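Local coordinates for botulinum neurotoxin type G (Clostridium botulinum, PDB 3MPP), which attaches to the host cell surface through its receptor-binding domain and delivers its metalloprotease light chain into the host cytosol, at residues N70-T75 and W143-I148; N157-G162 and L208-V213; S319-V324 and F346-Q351; L335-I340 and N395-S400. The protein carries 4 engineered substitutions. All coordinates share one frame; numbering follows the deposited sequence. Where two conformers were deposited one is given.

Contact 1 (N70-T75 and W143-I148); sequences NFWVRT and WFSITI
F71 with I146 and V73 with F144 are the antiparallel hydrogen-bonded pairs that join strands 67-74 and 144-150. I146 N donates to F71 O at 2.8 Å, F71 N returns a bond to I146 O at 3.1 Å, and V73 and F144 exchange a similar couple of bonds.

The packing is tight where a single carbon rests over an aromatic ring. I146 CG2 lies 3.6 Å from the centroid of the F71 ring and only 13° off its normal; a chi1 of 63° sets the F71 ring alongside I146 to receive it. On the same face of the sheet V73 CG1 covers the F144 ring nearer its rim, with CG1 3.6 Å from F144 CZ. The opposite face of the sheet carries W72, whose indole has S145 CB centred above it, 3.4 Å from W72 CE2. R74 lays its methylenes across one face of the W143 indole, and W143 CE3 approaches W72 CB at 3.8 Å.

All the touching residues are buried, so the looser part is a matter of spacing: I148 CD1 stays 4.4 Å from F71 CE2, and the R74 guanidinium has at most a long, weak cation-pi attraction to W143. The R74 guanidinium is held elsewhere, by a salt bridge to D426 and a bond to N141 O.

Strand 195-204 flanks strand 67-74, and strand 156-160 flanks strand 144-150. I146 and I148 reach I112 and W114 on the other sheet of the lectin-like sandwich, whereas W72 NE1 bonds Q220 at the end of helix 210-220.

Contact 2 (N157-G162 and L208-V213); sequences NIYING and LNATEV
G162 and V213 bring the two backbones nearest, with CA atoms 5.5 Å apart, where the turn after strand 156-160 faces the first turn of helix 210-220; no direct hydrogen bond joins the segments. The positive phi angles of N161 (50°) and G162 (81°) fit a type I' turn leading into strand 163-168.

Y159 carries most of the side-chain contact. V213 CG2 stands 4.0 Å from the centroid of its ring, almost exactly on the ring normal, while V213 CG1 packs nearer the root of the side chain, 3.7 Å from Y159 CG. Having CG1 anti to its backbone N (chi1 173°) lets V213 present both methyls to the tyrosine. A210 comes obliquely to the outer part of the ring, and Y159 packs on T147 and L164 of the adjoining strands.

The polar atoms are joined through two waters. One lies 2.6 Å from Y159 OH and donates to L208 O at 2.8 Å; the other donates to both G162 O and A210 O, the latter at 2.6 Å. The helix start is organised internally by a capping box: N209 OD1 accepts from E212 N at 2.8 Å, and the return bond from N209 N to E212 OE1 is weak.

Chemically, then, the helix is seated on the hairpin by methyl-on-ring packing, with water supplying the donors for three backbone carbonyls. Because the capping box draws on neither Y159 nor G162, the helix start is capped independently of this docking, close to the passage from N-RBD to C-RBD.

Contact 3 (S319-V324 and F346-Q351); sequences SYRVYV and FYDVLQ
V324 and Y347 form an antiparallel hydrogen-bonded bridge between strands 320-325 and 346-353 of the beta-trefoil C-RBD. V324 N donates to Y347 O at 2.8 Å in a nearly straight bond, and Y347 N donates to V324 O at 2.9 Å in a more bent one. The pairing is brief, since the touching parts run 101° apart from end to end. Beyond the bridge a water takes over, donating to V322 O and to D348 O, the latter at 2.8 Å.

D348 sits at the break in strand 346-353 and carries the polar part of the contact. A chi1 of 60° sends its carboxylate alongside the Y323 ring, the two planes only 7° apart, with D348 CB 3.6 Å from Y323 CE1. R321 NH1 makes a salt bridge to D348 OD2 at 2.8 Å; NH1 meets OD2 nearly along the oxygen's C-O axis, and the oxygen lies slightly out of the R321 guanidinium plane. The same oxygen accepts from a second water, 3.0 Å away, that also bonds Y323 OH.

In the trefoil sheet, strand 307-312 borders both of these strands and supplies second partners: R321 NE bonds N311 OD1, and Y309 makes a cation-pi contact with R321. The charged side is partly exposed, while V322, V324 and L350 turn into the buried interior against F377.

F346, which precedes Y347, also packs on Y323, its CB 3.8 Å from Y323 CD1. The F346 ring leads away from there and stacks on F336 of strand 332-339, the neighbour to which Y323 is joined by backbone bonds.

Contact 4 (L335-I340 and N395-S400); sequences LFLAPI and NYFCIS
L335 plugs into the bend of strand 394-400 inside the beta-trefoil C-RBD. Its CD1 methyl lies over the middle of the F397 ring, 3.5 Å from the centroid and 5° off the normal, while the other methyl, CD2, reaches I399 CB at 3.9 Å. The branch point between them rests on the strand backbone, with L335 CG 3.7 Å from C398 C. L337 CD2 meets the edge of the same ring, 4.2 Å from F397 CD2.

A single direct hydrogen bond fixes the two backbones: L335 N donates to F397 O at 3.1 Å with an N-H...O angle of 170°. That carbonyl oxygen also accepts from a water 2.7 Å away, which donates in turn to L335 O, so the strands are joined both directly and through solvent.

Further out, F377 and W420 meet F397 with steeply inclined rings, and L335 also packs on F377 and V324. L335 therefore lies among both aromatic and aliphatic side chains. The strand then runs into the inferred ganglioside-binding motif; the C398 side chain is about 8 Å from that of W402, and S400 OG is hydrogen-bonded to W402 N.

Overall arrangement
From the N terminus, contact 1 closes first, spanning 67 intervening residues within N-RBD. Contact 2 follows in series, bringing the start of helix 210-220 back over 45 residues to the hairpin strand beside contact 1. The two share a sheet: T147 O lies 2.7 Å from Y159 N, a probable hydrogen bond. In C-RBD, contacts 3 and 4 cross, because 335-340 falls between the segments of contact 3 and 346-351 between those of contact 4. They meet along neighbouring strands 320-325 and 332-339, their centres 8 Å apart. Contacts 1 and 3 have centres 37 Å apart and do not touch. Contact 2 ties an N-RBD hairpin to the helix leading toward C-RBD.

Contact 1 (N70-T75 and W143-I148)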
# COMPACT_ATOMS: atom_id res chain seq x y z
N ASN A 70 16.85 1.33 5.16
CA ASN A 70 15.71 1.32 4.23
C ASN A 70 14.87 0.08 4.46
O ASN A 70 15.39 -1.03 4.61
CB ASN A 70 16.21 1.38 2.77
CG ASN A 70 15.10 1.11 1.74
OD1 ASN A 70 14.09 1.82 1.67
ND2 ASN A 70 15.32 0.10 0.91
N PHE A 71 13.56 0.28 4.54
CA PHE A 71 12.62 -0.82 4.64
C PHE A 71 11.22 -0.27 4.39
O PHE A 71 11.00 0.94 4.42
CB PHE A 71 12.69 -1.51 6.00
CG PHE A 71 12.32 -0.62 7.15
CD1 PHE A 71 11.01 -0.60 7.63
CD2 PHE A 71 13.26 0.19 7.75
CE1 PHE A 71 10.66 0.23 8.69
CE2 PHE A 71 12.92 1.01 8.81
CZ PHE A 71 11.61 1.04 9.28
N TRP A 72 10.28 -1.17 4.12
CA TRP A 72 8.89 -0.78 3.96
C TRP A 72 8.17 -1.31 5.18
O TRP A 72 8.57 -2.33 5.74
CB TRP A 72 8.29 -1.40 2.70
CG TRP A 72 8.90 -0.94 1.41
CD1 TRP A 72 10.22 -0.98 1.05
CD2 TRP A 72 8.18 -0.40 0.29
NE1 TRP A 72 10.37 -0.49 -0.23
CE2 TRP A 72 9.14 -0.12 -0.71
CE3 TRP A 72 6.84 -0.10 0.05
CZ2 TRP A 72 8.78 0.43 -1.95
CZ3 TRP A 72 6.48 0.43 -1.19
CH2 TRP A 72 7.45 0.70 -2.17
N VAL A 73 7.11 -0.61 5.59
CA VAL A 73 6.37 -0.99 6.78
C VAL A 73 4.86 -0.92 6.50
O VAL A 73 4.42 -0.11 5.69
CB VAL A 73 6.75 -0.07 7.98
CG1 VAL A 73 6.34 1.37 7.71
CG2 VAL A 73 6.13 -0.57 9.27
N ARG A 74 4.09 -1.79 7.16
CA ARG A 74 2.63 -1.74 7.12
C ARG A 74 2.12 -1.81 8.54
O ARG A 74 2.32 -2.83 9.20
CB ARG A 74 2.05 -2.97 6.40
CG ARG A 74 1.74 -2.82 4.95
CD ARG A 74 0.85 -3.99 4.52
NE ARG A 74 -0.52 -3.67 4.83
CZ ARG A 74 -1.52 -4.55 4.93
NH1 ARG A 74 -1.34 -5.85 4.76
NH2 ARG A 74 -2.71 -4.09 5.20
N THR A 75 1.48 -0.76 9.01
CA THR A 75 0.98 -0.75 10.37
C THR A 75 -0.54 -0.57 10.37
O THR A 75 -1.07 0.21 9.58
CB THR A 75 1.69 0.37 11.20
OG1 THR A 75 1.03 0.54 12.46
CG2 THR A 75 1.67 1.69 10.46
N TRP A 143 1.35 -0.46 2.80
CA TRP A 143 2.79 -0.52 2.62
C TRP A 143 3.32 0.84 2.21
O TRP A 143 2.81 1.46 1.28
CB TRP A 143 3.17 -1.53 1.54
CG TRP A 143 3.10 -2.94 1.98
CD1 TRP A 143 2.21 -3.88 1.56
CD2 TRP A 143 3.95 -3.59 2.93
NE1 TRP A 143 2.45 -5.08 2.19
CE2 TRP A 143 3.52 -4.93 3.04
CE3 TRP A 143 5.04 -3.17 3.70
CZ2 TRP A 143 4.14 -5.85 3.88
CZ3 TRP A 143 5.65 -4.09 4.55
CH2 TRP A 143 5.20 -5.41 4.63
N PHE A 144 4.34 1.32 2.89
CA PHE A 144 5.06 2.49 2.41
C PHE A 144 6.54 2.37 2.73
O PHE A 144 6.92 1.69 3.67
CB PHE A 144 4.45 3.81 2.90
CG PHE A 144 4.59 4.06 4.38
CD1 PHE A 144 5.72 4.67 4.89
CD2 PHE A 144 3.54 3.76 5.24
CE1 PHE A 144 5.84 4.93 6.25
CE2 PHE A 144 3.65 4.02 6.59
CZ PHE A 144 4.80 4.61 7.10
N SER A 145 7.36 3.00 1.89
CA SER A 145 8.80 2.87 1.97
C SER A 145 9.36 3.96 2.87
O SER A 145 8.93 5.11 2.81
CB SER A 145 9.43 3.00 0.58
OG SER A 145 10.85 3.06 0.66
N ILE A 146 10.33 3.60 3.70
CA ILE A 146 11.01 4.61 4.48
C ILE A 146 12.51 4.44 4.31
O ILE A 146 13.01 3.32 4.21
CB ILE A 146 10.62 4.59 5.97
CG1 ILE A 146 11.39 5.67 6.74
CG2 ILE A 146 10.87 3.23 6.57
CD1 ILE A 146 10.81 6.00 8.10
N THR A 147 13.21 5.56 4.25
CA THR A 147 14.66 5.57 4.15
C THR A 147 15.19 6.62 5.10
O THR A 147 14.79 7.78 5.05
CB THR A 147 15.15 5.89 2.72
OG1 THR A 147 14.61 4.93 1.80
CG2 THR A 147 16.67 5.85 2.65
N ILE A 148 16.07 6.19 5.99
CA ILE A 148 16.72 7.10 6.92
C ILE A 148 18.20 7.16 6.58
O ILE A 148 18.86 6.12 6.49
CB ILE A 148 16.59 6.63 8.38
CG1 ILE A 148 15.12 6.47 8.78
CG2 ILE A 148 17.27 7.61 9.31
CD1 ILE A 148 14.61 5.05 8.65

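Contact 2 (N157-G162 and L208-V213)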
# COMPACT_ATOMS: atom_id res chain seq x y z
N ASN A 157 18.24 12.41 7.81
CA ASN A 157 17.15 12.63 6.86
C ASN A 157 16.18 11.46 6.85
O ASN A 157 16.59 10.30 6.92
CB ASN A 157 17.69 12.82 5.45
CG ASN A 157 18.79 13.87 5.37
OD1 ASN A 157 19.83 13.76 6.01
ND2 ASN A 157 18.55 14.90 4.56
N ILE A 158 14.89 11.77 6.75
CA ILE A 158 13.88 10.74 6.56
C ILE A 158 13.22 10.93 5.20
O ILE A 158 12.68 11.99 4.91
CB ILE A 158 12.78 10.78 7.63
CG1 ILE A 158 13.34 10.47 9.01
CG2 ILE A 158 11.67 9.78 7.30
CD1 ILE A 158 12.27 10.24 10.04
N TYR A 159 13.29 9.89 4.39
CA TYR A 159 12.61 9.86 3.11
C TYR A 159 11.41 8.95 3.24
O TYR A 159 11.51 7.88 3.83
CB TYR A 159 13.54 9.31 2.04
CG TYR A 159 14.75 10.17 1.78
CD1 TYR A 159 14.79 11.01 0.68
CD2 TYR A 159 15.84 10.13 2.63
CE1 TYR A 159 15.90 11.80 0.43
CE2 TYR A 159 16.96 10.91 2.39
CZ TYR A 159 16.98 11.74 1.29
OH TYR A 159 18.08 12.53 1.05
N ILE A 160 10.28 9.35 2.66
CA ILE A 160 9.10 8.50 2.63
C ILE A 160 8.66 8.30 1.19
O ILE A 160 8.43 9.27 0.45
CB ILE A 160 7.94 9.11 3.44
CG1 ILE A 160 8.33 9.23 4.91
CG2 ILE A 160 6.67 8.27 3.26
CD1 ILE A 160 8.40 7.90 5.65
N ASN A 161 8.54 7.04 0.79
CA ASN A 161 8.19 6.71 -0.59
C ASN A 161 9.09 7.47 -1.58
O ASN A 161 8.63 8.07 -2.55
CB ASN A 161 6.71 6.97 -0.86
CG ASN A 161 5.81 5.86 -0.30
OD1 ASN A 161 6.28 4.76 0.00
ND2 ASN A 161 4.53 6.16 -0.15
N GLY A 162 10.39 7.44 -1.29
CA GLY A 162 11.38 8.00 -2.19
C GLY A 162 11.58 9.51 -2.10
O GLY A 162 12.47 10.05 -2.75
N LEU A 208 23.01 7.48 1.47
CA LEU A 208 22.45 7.55 0.13
C LEU A 208 21.91 8.96 -0.11
O LEU A 208 21.28 9.54 0.78
CB LEU A 208 21.33 6.53 -0.06
CG LEU A 208 21.68 5.04 0.02
CD1 LEU A 208 20.44 4.18 -0.15
CD2 LEU A 208 22.74 4.68 -1.02
N ASN A 209 22.17 9.50 -1.29
CA ASN A 209 21.65 10.82 -1.65
C ASN A 209 20.23 10.76 -2.21
O ASN A 209 19.74 9.69 -2.57
CB ASN A 209 22.60 11.54 -2.62
CG ASN A 209 22.84 10.75 -3.90
OD1 ASN A 209 21.93 10.14 -4.46
ND2 ASN A 209 24.08 10.78 -4.38
N ALA A 210 19.58 11.92 -2.28
CA ALA A 210 18.19 12.01 -2.73
C ALA A 210 17.93 11.31 -4.06
O ALA A 210 16.86 10.75 -4.27
CB ALA A 210 17.75 13.47 -2.80
N THR A 211 18.89 11.33 -4.97
CA THR A 211 18.72 10.67 -6.26
C THR A 211 18.75 9.16 -6.10
O THR A 211 17.95 8.44 -6.70
CB THR A 211 19.80 11.08 -7.28
OG1 THR A 211 19.71 12.49 -7.54
CG2 THR A 211 19.62 10.31 -8.58
N GLU A 212 19.68 8.69 -5.28
CA GLU A 212 19.84 7.27 -5.00
C GLU A 212 18.60 6.70 -4.31
O GLU A 212 18.21 5.55 -4.54
CB GLU A 212 21.07 7.06 -4.10
CG GLU A 212 22.04 5.99 -4.57
CD GLU A 212 23.46 6.26 -4.11
OE1 GLU A 212 23.65 7.01 -3.12
OE2 GLU A 212 24.40 5.73 -4.74
N VAL A 213 17.98 7.50 -3.45
CA VAL A 213 16.82 7.04 -2.70
C VAL A 213 15.61 6.87 -3.62
O VAL A 213 14.93 5.84 -3.56
CB VAL A 213 16.48 8.00 -1.54
CG1 VAL A 213 15.17 7.59 -0.88
CG2 VAL A 213 17.63 8.02 -0.52
O HOH W 1 20.36 11.80 2.16
O HOH W 2 14.73 11.57 -2.93

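Contact 3 (S319-V324 and F346-Q351)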
# COMPACT_ATOMS: atom_id res chain seq x y z
N SER A 319 -24.64 -14.64 -9.84
CA SER A 319 -23.46 -13.88 -10.21
C SER A 319 -23.85 -12.85 -11.26
O SER A 319 -24.63 -13.14 -12.18
CB SER A 319 -22.39 -14.81 -10.77
OG SER A 319 -21.26 -14.08 -11.20
N TYR A 320 -23.32 -11.64 -11.10
CA TYR A 320 -23.43 -10.62 -12.12
C TYR A 320 -22.04 -10.39 -12.66
O TYR A 320 -21.07 -10.90 -12.12
CB TYR A 320 -23.97 -9.31 -11.54
CG TYR A 320 -25.48 -9.24 -11.47
CD1 TYR A 320 -26.18 -8.21 -12.09
CD2 TYR A 320 -26.20 -10.20 -10.78
CE1 TYR A 320 -27.58 -8.14 -12.01
CE2 TYR A 320 -27.58 -10.15 -10.70
CZ TYR A 320 -28.26 -9.11 -11.32
OH TYR A 320 -29.64 -9.06 -11.24
N ARG A 321 -21.94 -9.61 -13.72
CA ARG A 321 -20.66 -9.36 -14.35
C ARG A 321 -20.75 -8.03 -15.04
O ARG A 321 -21.84 -7.58 -15.38
CB ARG A 321 -20.35 -10.46 -15.37
CG ARG A 321 -19.11 -10.19 -16.22
CD ARG A 321 -18.72 -11.43 -17.01
NE ARG A 321 -18.30 -12.50 -16.12
CZ ARG A 321 -18.01 -13.73 -16.52
NH1 ARG A 321 -18.10 -14.06 -17.80
NH2 ARG A 321 -17.62 -14.64 -15.62
N VAL A 322 -19.59 -7.40 -15.23
CA VAL A 322 -19.54 -6.12 -15.91
C VAL A 322 -19.51 -6.34 -17.42
O VAL A 322 -18.68 -7.10 -17.92
CB VAL A 322 -18.29 -5.31 -15.49
CG1 VAL A 322 -18.22 -4.00 -16.25
CG2 VAL A 322 -18.29 -5.06 -13.95
N TYR A 323 -20.41 -5.67 -18.14
CA TYR A 323 -20.44 -5.74 -19.60
C TYR A 323 -20.27 -4.39 -20.28
O TYR A 323 -20.77 -3.36 -19.80
CB TYR A 323 -21.71 -6.42 -20.13
CG TYR A 323 -21.80 -7.90 -19.82
CD1 TYR A 323 -21.33 -8.85 -20.73
CD2 TYR A 323 -22.33 -8.35 -18.62
CE1 TYR A 323 -21.41 -10.21 -20.45
CE2 TYR A 323 -22.41 -9.70 -18.33
CZ TYR A 323 -21.95 -10.62 -19.25
OH TYR A 323 -22.02 -11.95 -18.93
N VAL A 324 -19.58 -4.40 -21.41
CA VAL A 324 -19.44 -3.22 -22.23
C VAL A 324 -20.39 -3.27 -23.42
O VAL A 324 -20.46 -4.28 -24.12
CB VAL A 324 -17.99 -3.10 -22.72
CG1 VAL A 324 -17.87 -2.01 -23.79
CG2 VAL A 324 -17.07 -2.81 -21.54
N PHE A 346 -23.13 -7.17 -26.09
CA PHE A 346 -22.35 -6.84 -24.90
C PHE A 346 -21.06 -7.64 -24.92
O PHE A 346 -21.00 -8.70 -25.55
CB PHE A 346 -23.14 -7.14 -23.63
CG PHE A 346 -24.51 -6.52 -23.59
CD1 PHE A 346 -24.67 -5.14 -23.48
CD2 PHE A 346 -25.65 -7.31 -23.65
CE1 PHE A 346 -25.94 -4.57 -23.44
CE2 PHE A 346 -26.92 -6.75 -23.61
CZ PHE A 346 -27.06 -5.37 -23.50
N TYR A 347 -20.04 -7.16 -24.21
CA TYR A 347 -18.76 -7.84 -24.18
C TYR A 347 -18.14 -7.73 -22.80
O TYR A 347 -18.15 -6.65 -22.19
CB TYR A 347 -17.85 -7.21 -25.23
CG TYR A 347 -16.56 -7.96 -25.51
CD1 TYR A 347 -16.58 -9.32 -25.78
CD2 TYR A 347 -15.33 -7.30 -25.54
CE1 TYR A 347 -15.42 -10.02 -26.07
CE2 TYR A 347 -14.15 -8.00 -25.82
CZ TYR A 347 -14.21 -9.35 -26.08
OH TYR A 347 -13.06 -10.06 -26.36
N ASP A 348 -17.58 -8.83 -22.30
CA ASP A 348 -17.11 -8.86 -20.91
C ASP A 348 -15.61 -9.04 -20.74
O ASP A 348 -15.10 -8.98 -19.63
CB ASP A 348 -17.86 -9.92 -20.09
CG ASP A 348 -17.68 -11.33 -20.66
OD1 ASP A 348 -17.13 -11.49 -21.77
OD2 ASP A 348 -18.10 -12.28 -19.99
N VAL A 349 -14.90 -9.23 -21.84
CA VAL A 349 -13.46 -9.43 -21.78
C VAL A 349 -12.69 -8.10 -21.62
O VAL A 349 -12.69 -7.23 -22.51
CB VAL A 349 -12.96 -10.20 -23.00
CG1 VAL A 349 -11.45 -10.39 -22.91
CG2 VAL A 349 -13.70 -11.56 -23.10
N LEU A 350 -12.05 -7.94 -20.46
CA LEU A 350 -11.36 -6.72 -20.11
C LEU A 350 -9.87 -6.97 -19.93
O LEU A 350 -9.42 -8.11 -19.87
CB LEU A 350 -11.90 -6.18 -18.78
CG LEU A 350 -13.41 -6.10 -18.66
CD1 LEU A 350 -13.81 -5.65 -17.24
CD2 LEU A 350 -13.96 -5.17 -19.73
N GLN A 351 -9.11 -5.88 -19.83
CA GLN A 351 -7.67 -5.97 -19.58
C GLN A 351 -7.29 -4.95 -18.52
O GLN A 351 -7.64 -3.77 -18.62
CB GLN A 351 -6.89 -5.70 -20.86
CG GLN A 351 -7.23 -6.63 -22.00
CD GLN A 351 -6.70 -6.12 -23.33
OE1 GLN A 351 -5.52 -5.81 -23.47
NE2 GLN A 351 -7.58 -6.04 -24.33
O HOH W 3 -16.26 -8.40 -17.11
O HOH W 4 -20.57 -13.73 -20.77

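Contact 4 (L335-I340 and N395-S400)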
# COMPACT_ATOMS: atom_id res chain seq x y z
N LEU A 335 -21.61 1.39 -18.11
CA LEU A 335 -21.35 -0.05 -18.06
C LEU A 335 -22.62 -0.77 -17.66
O LEU A 335 -23.41 -0.25 -16.87
CB LEU A 335 -20.21 -0.37 -17.06
CG LEU A 335 -18.84 0.12 -17.53
CD1 LEU A 335 -17.75 -0.09 -16.47
CD2 LEU A 335 -18.47 -0.60 -18.84
N PHE A 336 -22.81 -1.97 -18.22
CA PHE A 336 -24.01 -2.78 -18.03
C PHE A 336 -23.71 -3.86 -16.99
O PHE A 336 -22.89 -4.74 -17.24
CB PHE A 336 -24.39 -3.41 -19.38
CG PHE A 336 -25.60 -4.34 -19.35
CD1 PHE A 336 -26.79 -3.97 -18.72
CD2 PHE A 336 -25.55 -5.57 -20.01
CE1 PHE A 336 -27.90 -4.83 -18.72
CE2 PHE A 336 -26.66 -6.43 -20.02
CZ PHE A 336 -27.83 -6.06 -19.38
N LEU A 337 -24.32 -3.78 -15.82
CA LEU A 337 -24.03 -4.74 -14.76
C LEU A 337 -25.18 -5.73 -14.79
O LEU A 337 -26.32 -5.35 -14.49
CB LEU A 337 -23.91 -4.05 -13.38
CG LEU A 337 -23.00 -2.82 -13.31
CD1 LEU A 337 -22.89 -2.23 -11.89
CD2 LEU A 337 -21.61 -3.15 -13.88
N ALA A 338 -24.91 -6.97 -15.22
CA ALA A 338 -25.99 -7.92 -15.55
C ALA A 338 -25.68 -9.39 -15.25
O ALA A 338 -24.51 -9.78 -15.13
CB ALA A 338 -26.35 -7.76 -17.03
N PRO A 339 -26.72 -10.22 -15.13
CA PRO A 339 -26.49 -11.66 -15.08
C PRO A 339 -25.71 -12.14 -16.30
O PRO A 339 -25.80 -11.54 -17.38
CB PRO A 339 -27.92 -12.26 -15.11
CG PRO A 339 -28.83 -11.13 -14.67
CD PRO A 339 -28.16 -9.86 -15.13
N ILE A 340 -24.97 -13.22 -16.13
CA ILE A 340 -24.20 -13.81 -17.22
C ILE A 340 -25.08 -14.08 -18.43
O ILE A 340 -26.20 -14.56 -18.30
CB ILE A 340 -23.53 -15.13 -16.79
CG1 ILE A 340 -22.79 -14.94 -15.46
CG2 ILE A 340 -22.59 -15.63 -17.88
CD1 ILE A 340 -21.89 -13.72 -15.43
N ASN A 395 -23.71 10.76 -12.08
CA ASN A 395 -22.40 10.22 -12.41
C ASN A 395 -22.46 8.69 -12.38
O ASN A 395 -22.93 8.12 -11.41
CB ASN A 395 -21.34 10.75 -11.43
CG ASN A 395 -21.12 12.25 -11.59
OD1 ASN A 395 -21.30 12.78 -12.69
ND2 ASN A 395 -20.75 12.93 -10.52
N TYR A 396 -22.00 8.05 -13.45
CA TYR A 396 -22.13 6.60 -13.60
C TYR A 396 -20.79 5.94 -13.88
O TYR A 396 -19.93 6.52 -14.55
CB TYR A 396 -23.08 6.26 -14.75
CG TYR A 396 -24.52 6.57 -14.45
CD1 TYR A 396 -25.34 5.64 -13.82
CD2 TYR A 396 -25.08 7.80 -14.79
CE1 TYR A 396 -26.66 5.91 -13.54
CE2 TYR A 396 -26.41 8.08 -14.53
CZ TYR A 396 -27.19 7.13 -13.90
OH TYR A 396 -28.51 7.41 -13.62
N PHE A 397 -20.64 4.72 -13.35
CA PHE A 397 -19.58 3.78 -13.73
C PHE A 397 -19.71 3.58 -15.24
O PHE A 397 -20.73 3.11 -15.71
CB PHE A 397 -19.86 2.47 -12.98
CG PHE A 397 -18.74 1.44 -13.01
CD1 PHE A 397 -17.40 1.82 -13.08
CD2 PHE A 397 -19.05 0.08 -12.89
CE1 PHE A 397 -16.38 0.84 -13.07
CE2 PHE A 397 -18.04 -0.89 -12.88
CZ PHE A 397 -16.71 -0.51 -12.96
N CYS A 398 -18.68 3.97 -16.01
CA CYS A 398 -18.81 3.95 -17.46
C CYS A 398 -17.50 3.52 -18.11
O CYS A 398 -16.50 3.34 -17.43
CB CYS A 398 -19.18 5.36 -17.97
SG CYS A 398 -17.81 6.55 -17.84
N ILE A 399 -17.54 3.36 -19.42
CA ILE A 399 -16.33 3.23 -20.22
C ILE A 399 -16.30 4.42 -21.18
O ILE A 399 -17.35 4.80 -21.72
CB ILE A 399 -16.27 1.87 -20.98
CG1 ILE A 399 -14.95 1.73 -21.75
CG2 ILE A 399 -17.48 1.71 -21.90
CD1 ILE A 399 -14.65 0.29 -22.21
N SER A 400 -15.13 5.05 -21.35
CA SER A 400 -15.05 6.24 -22.20
C SER A 400 -13.76 6.33 -23.02
O SER A 400 -12.68 6.02 -22.53
CB SER A 400 -15.21 7.50 -21.34
OG SER A 400 -15.14 8.66 -22.14
O HOH W 5 -22.84 1.53 -14.93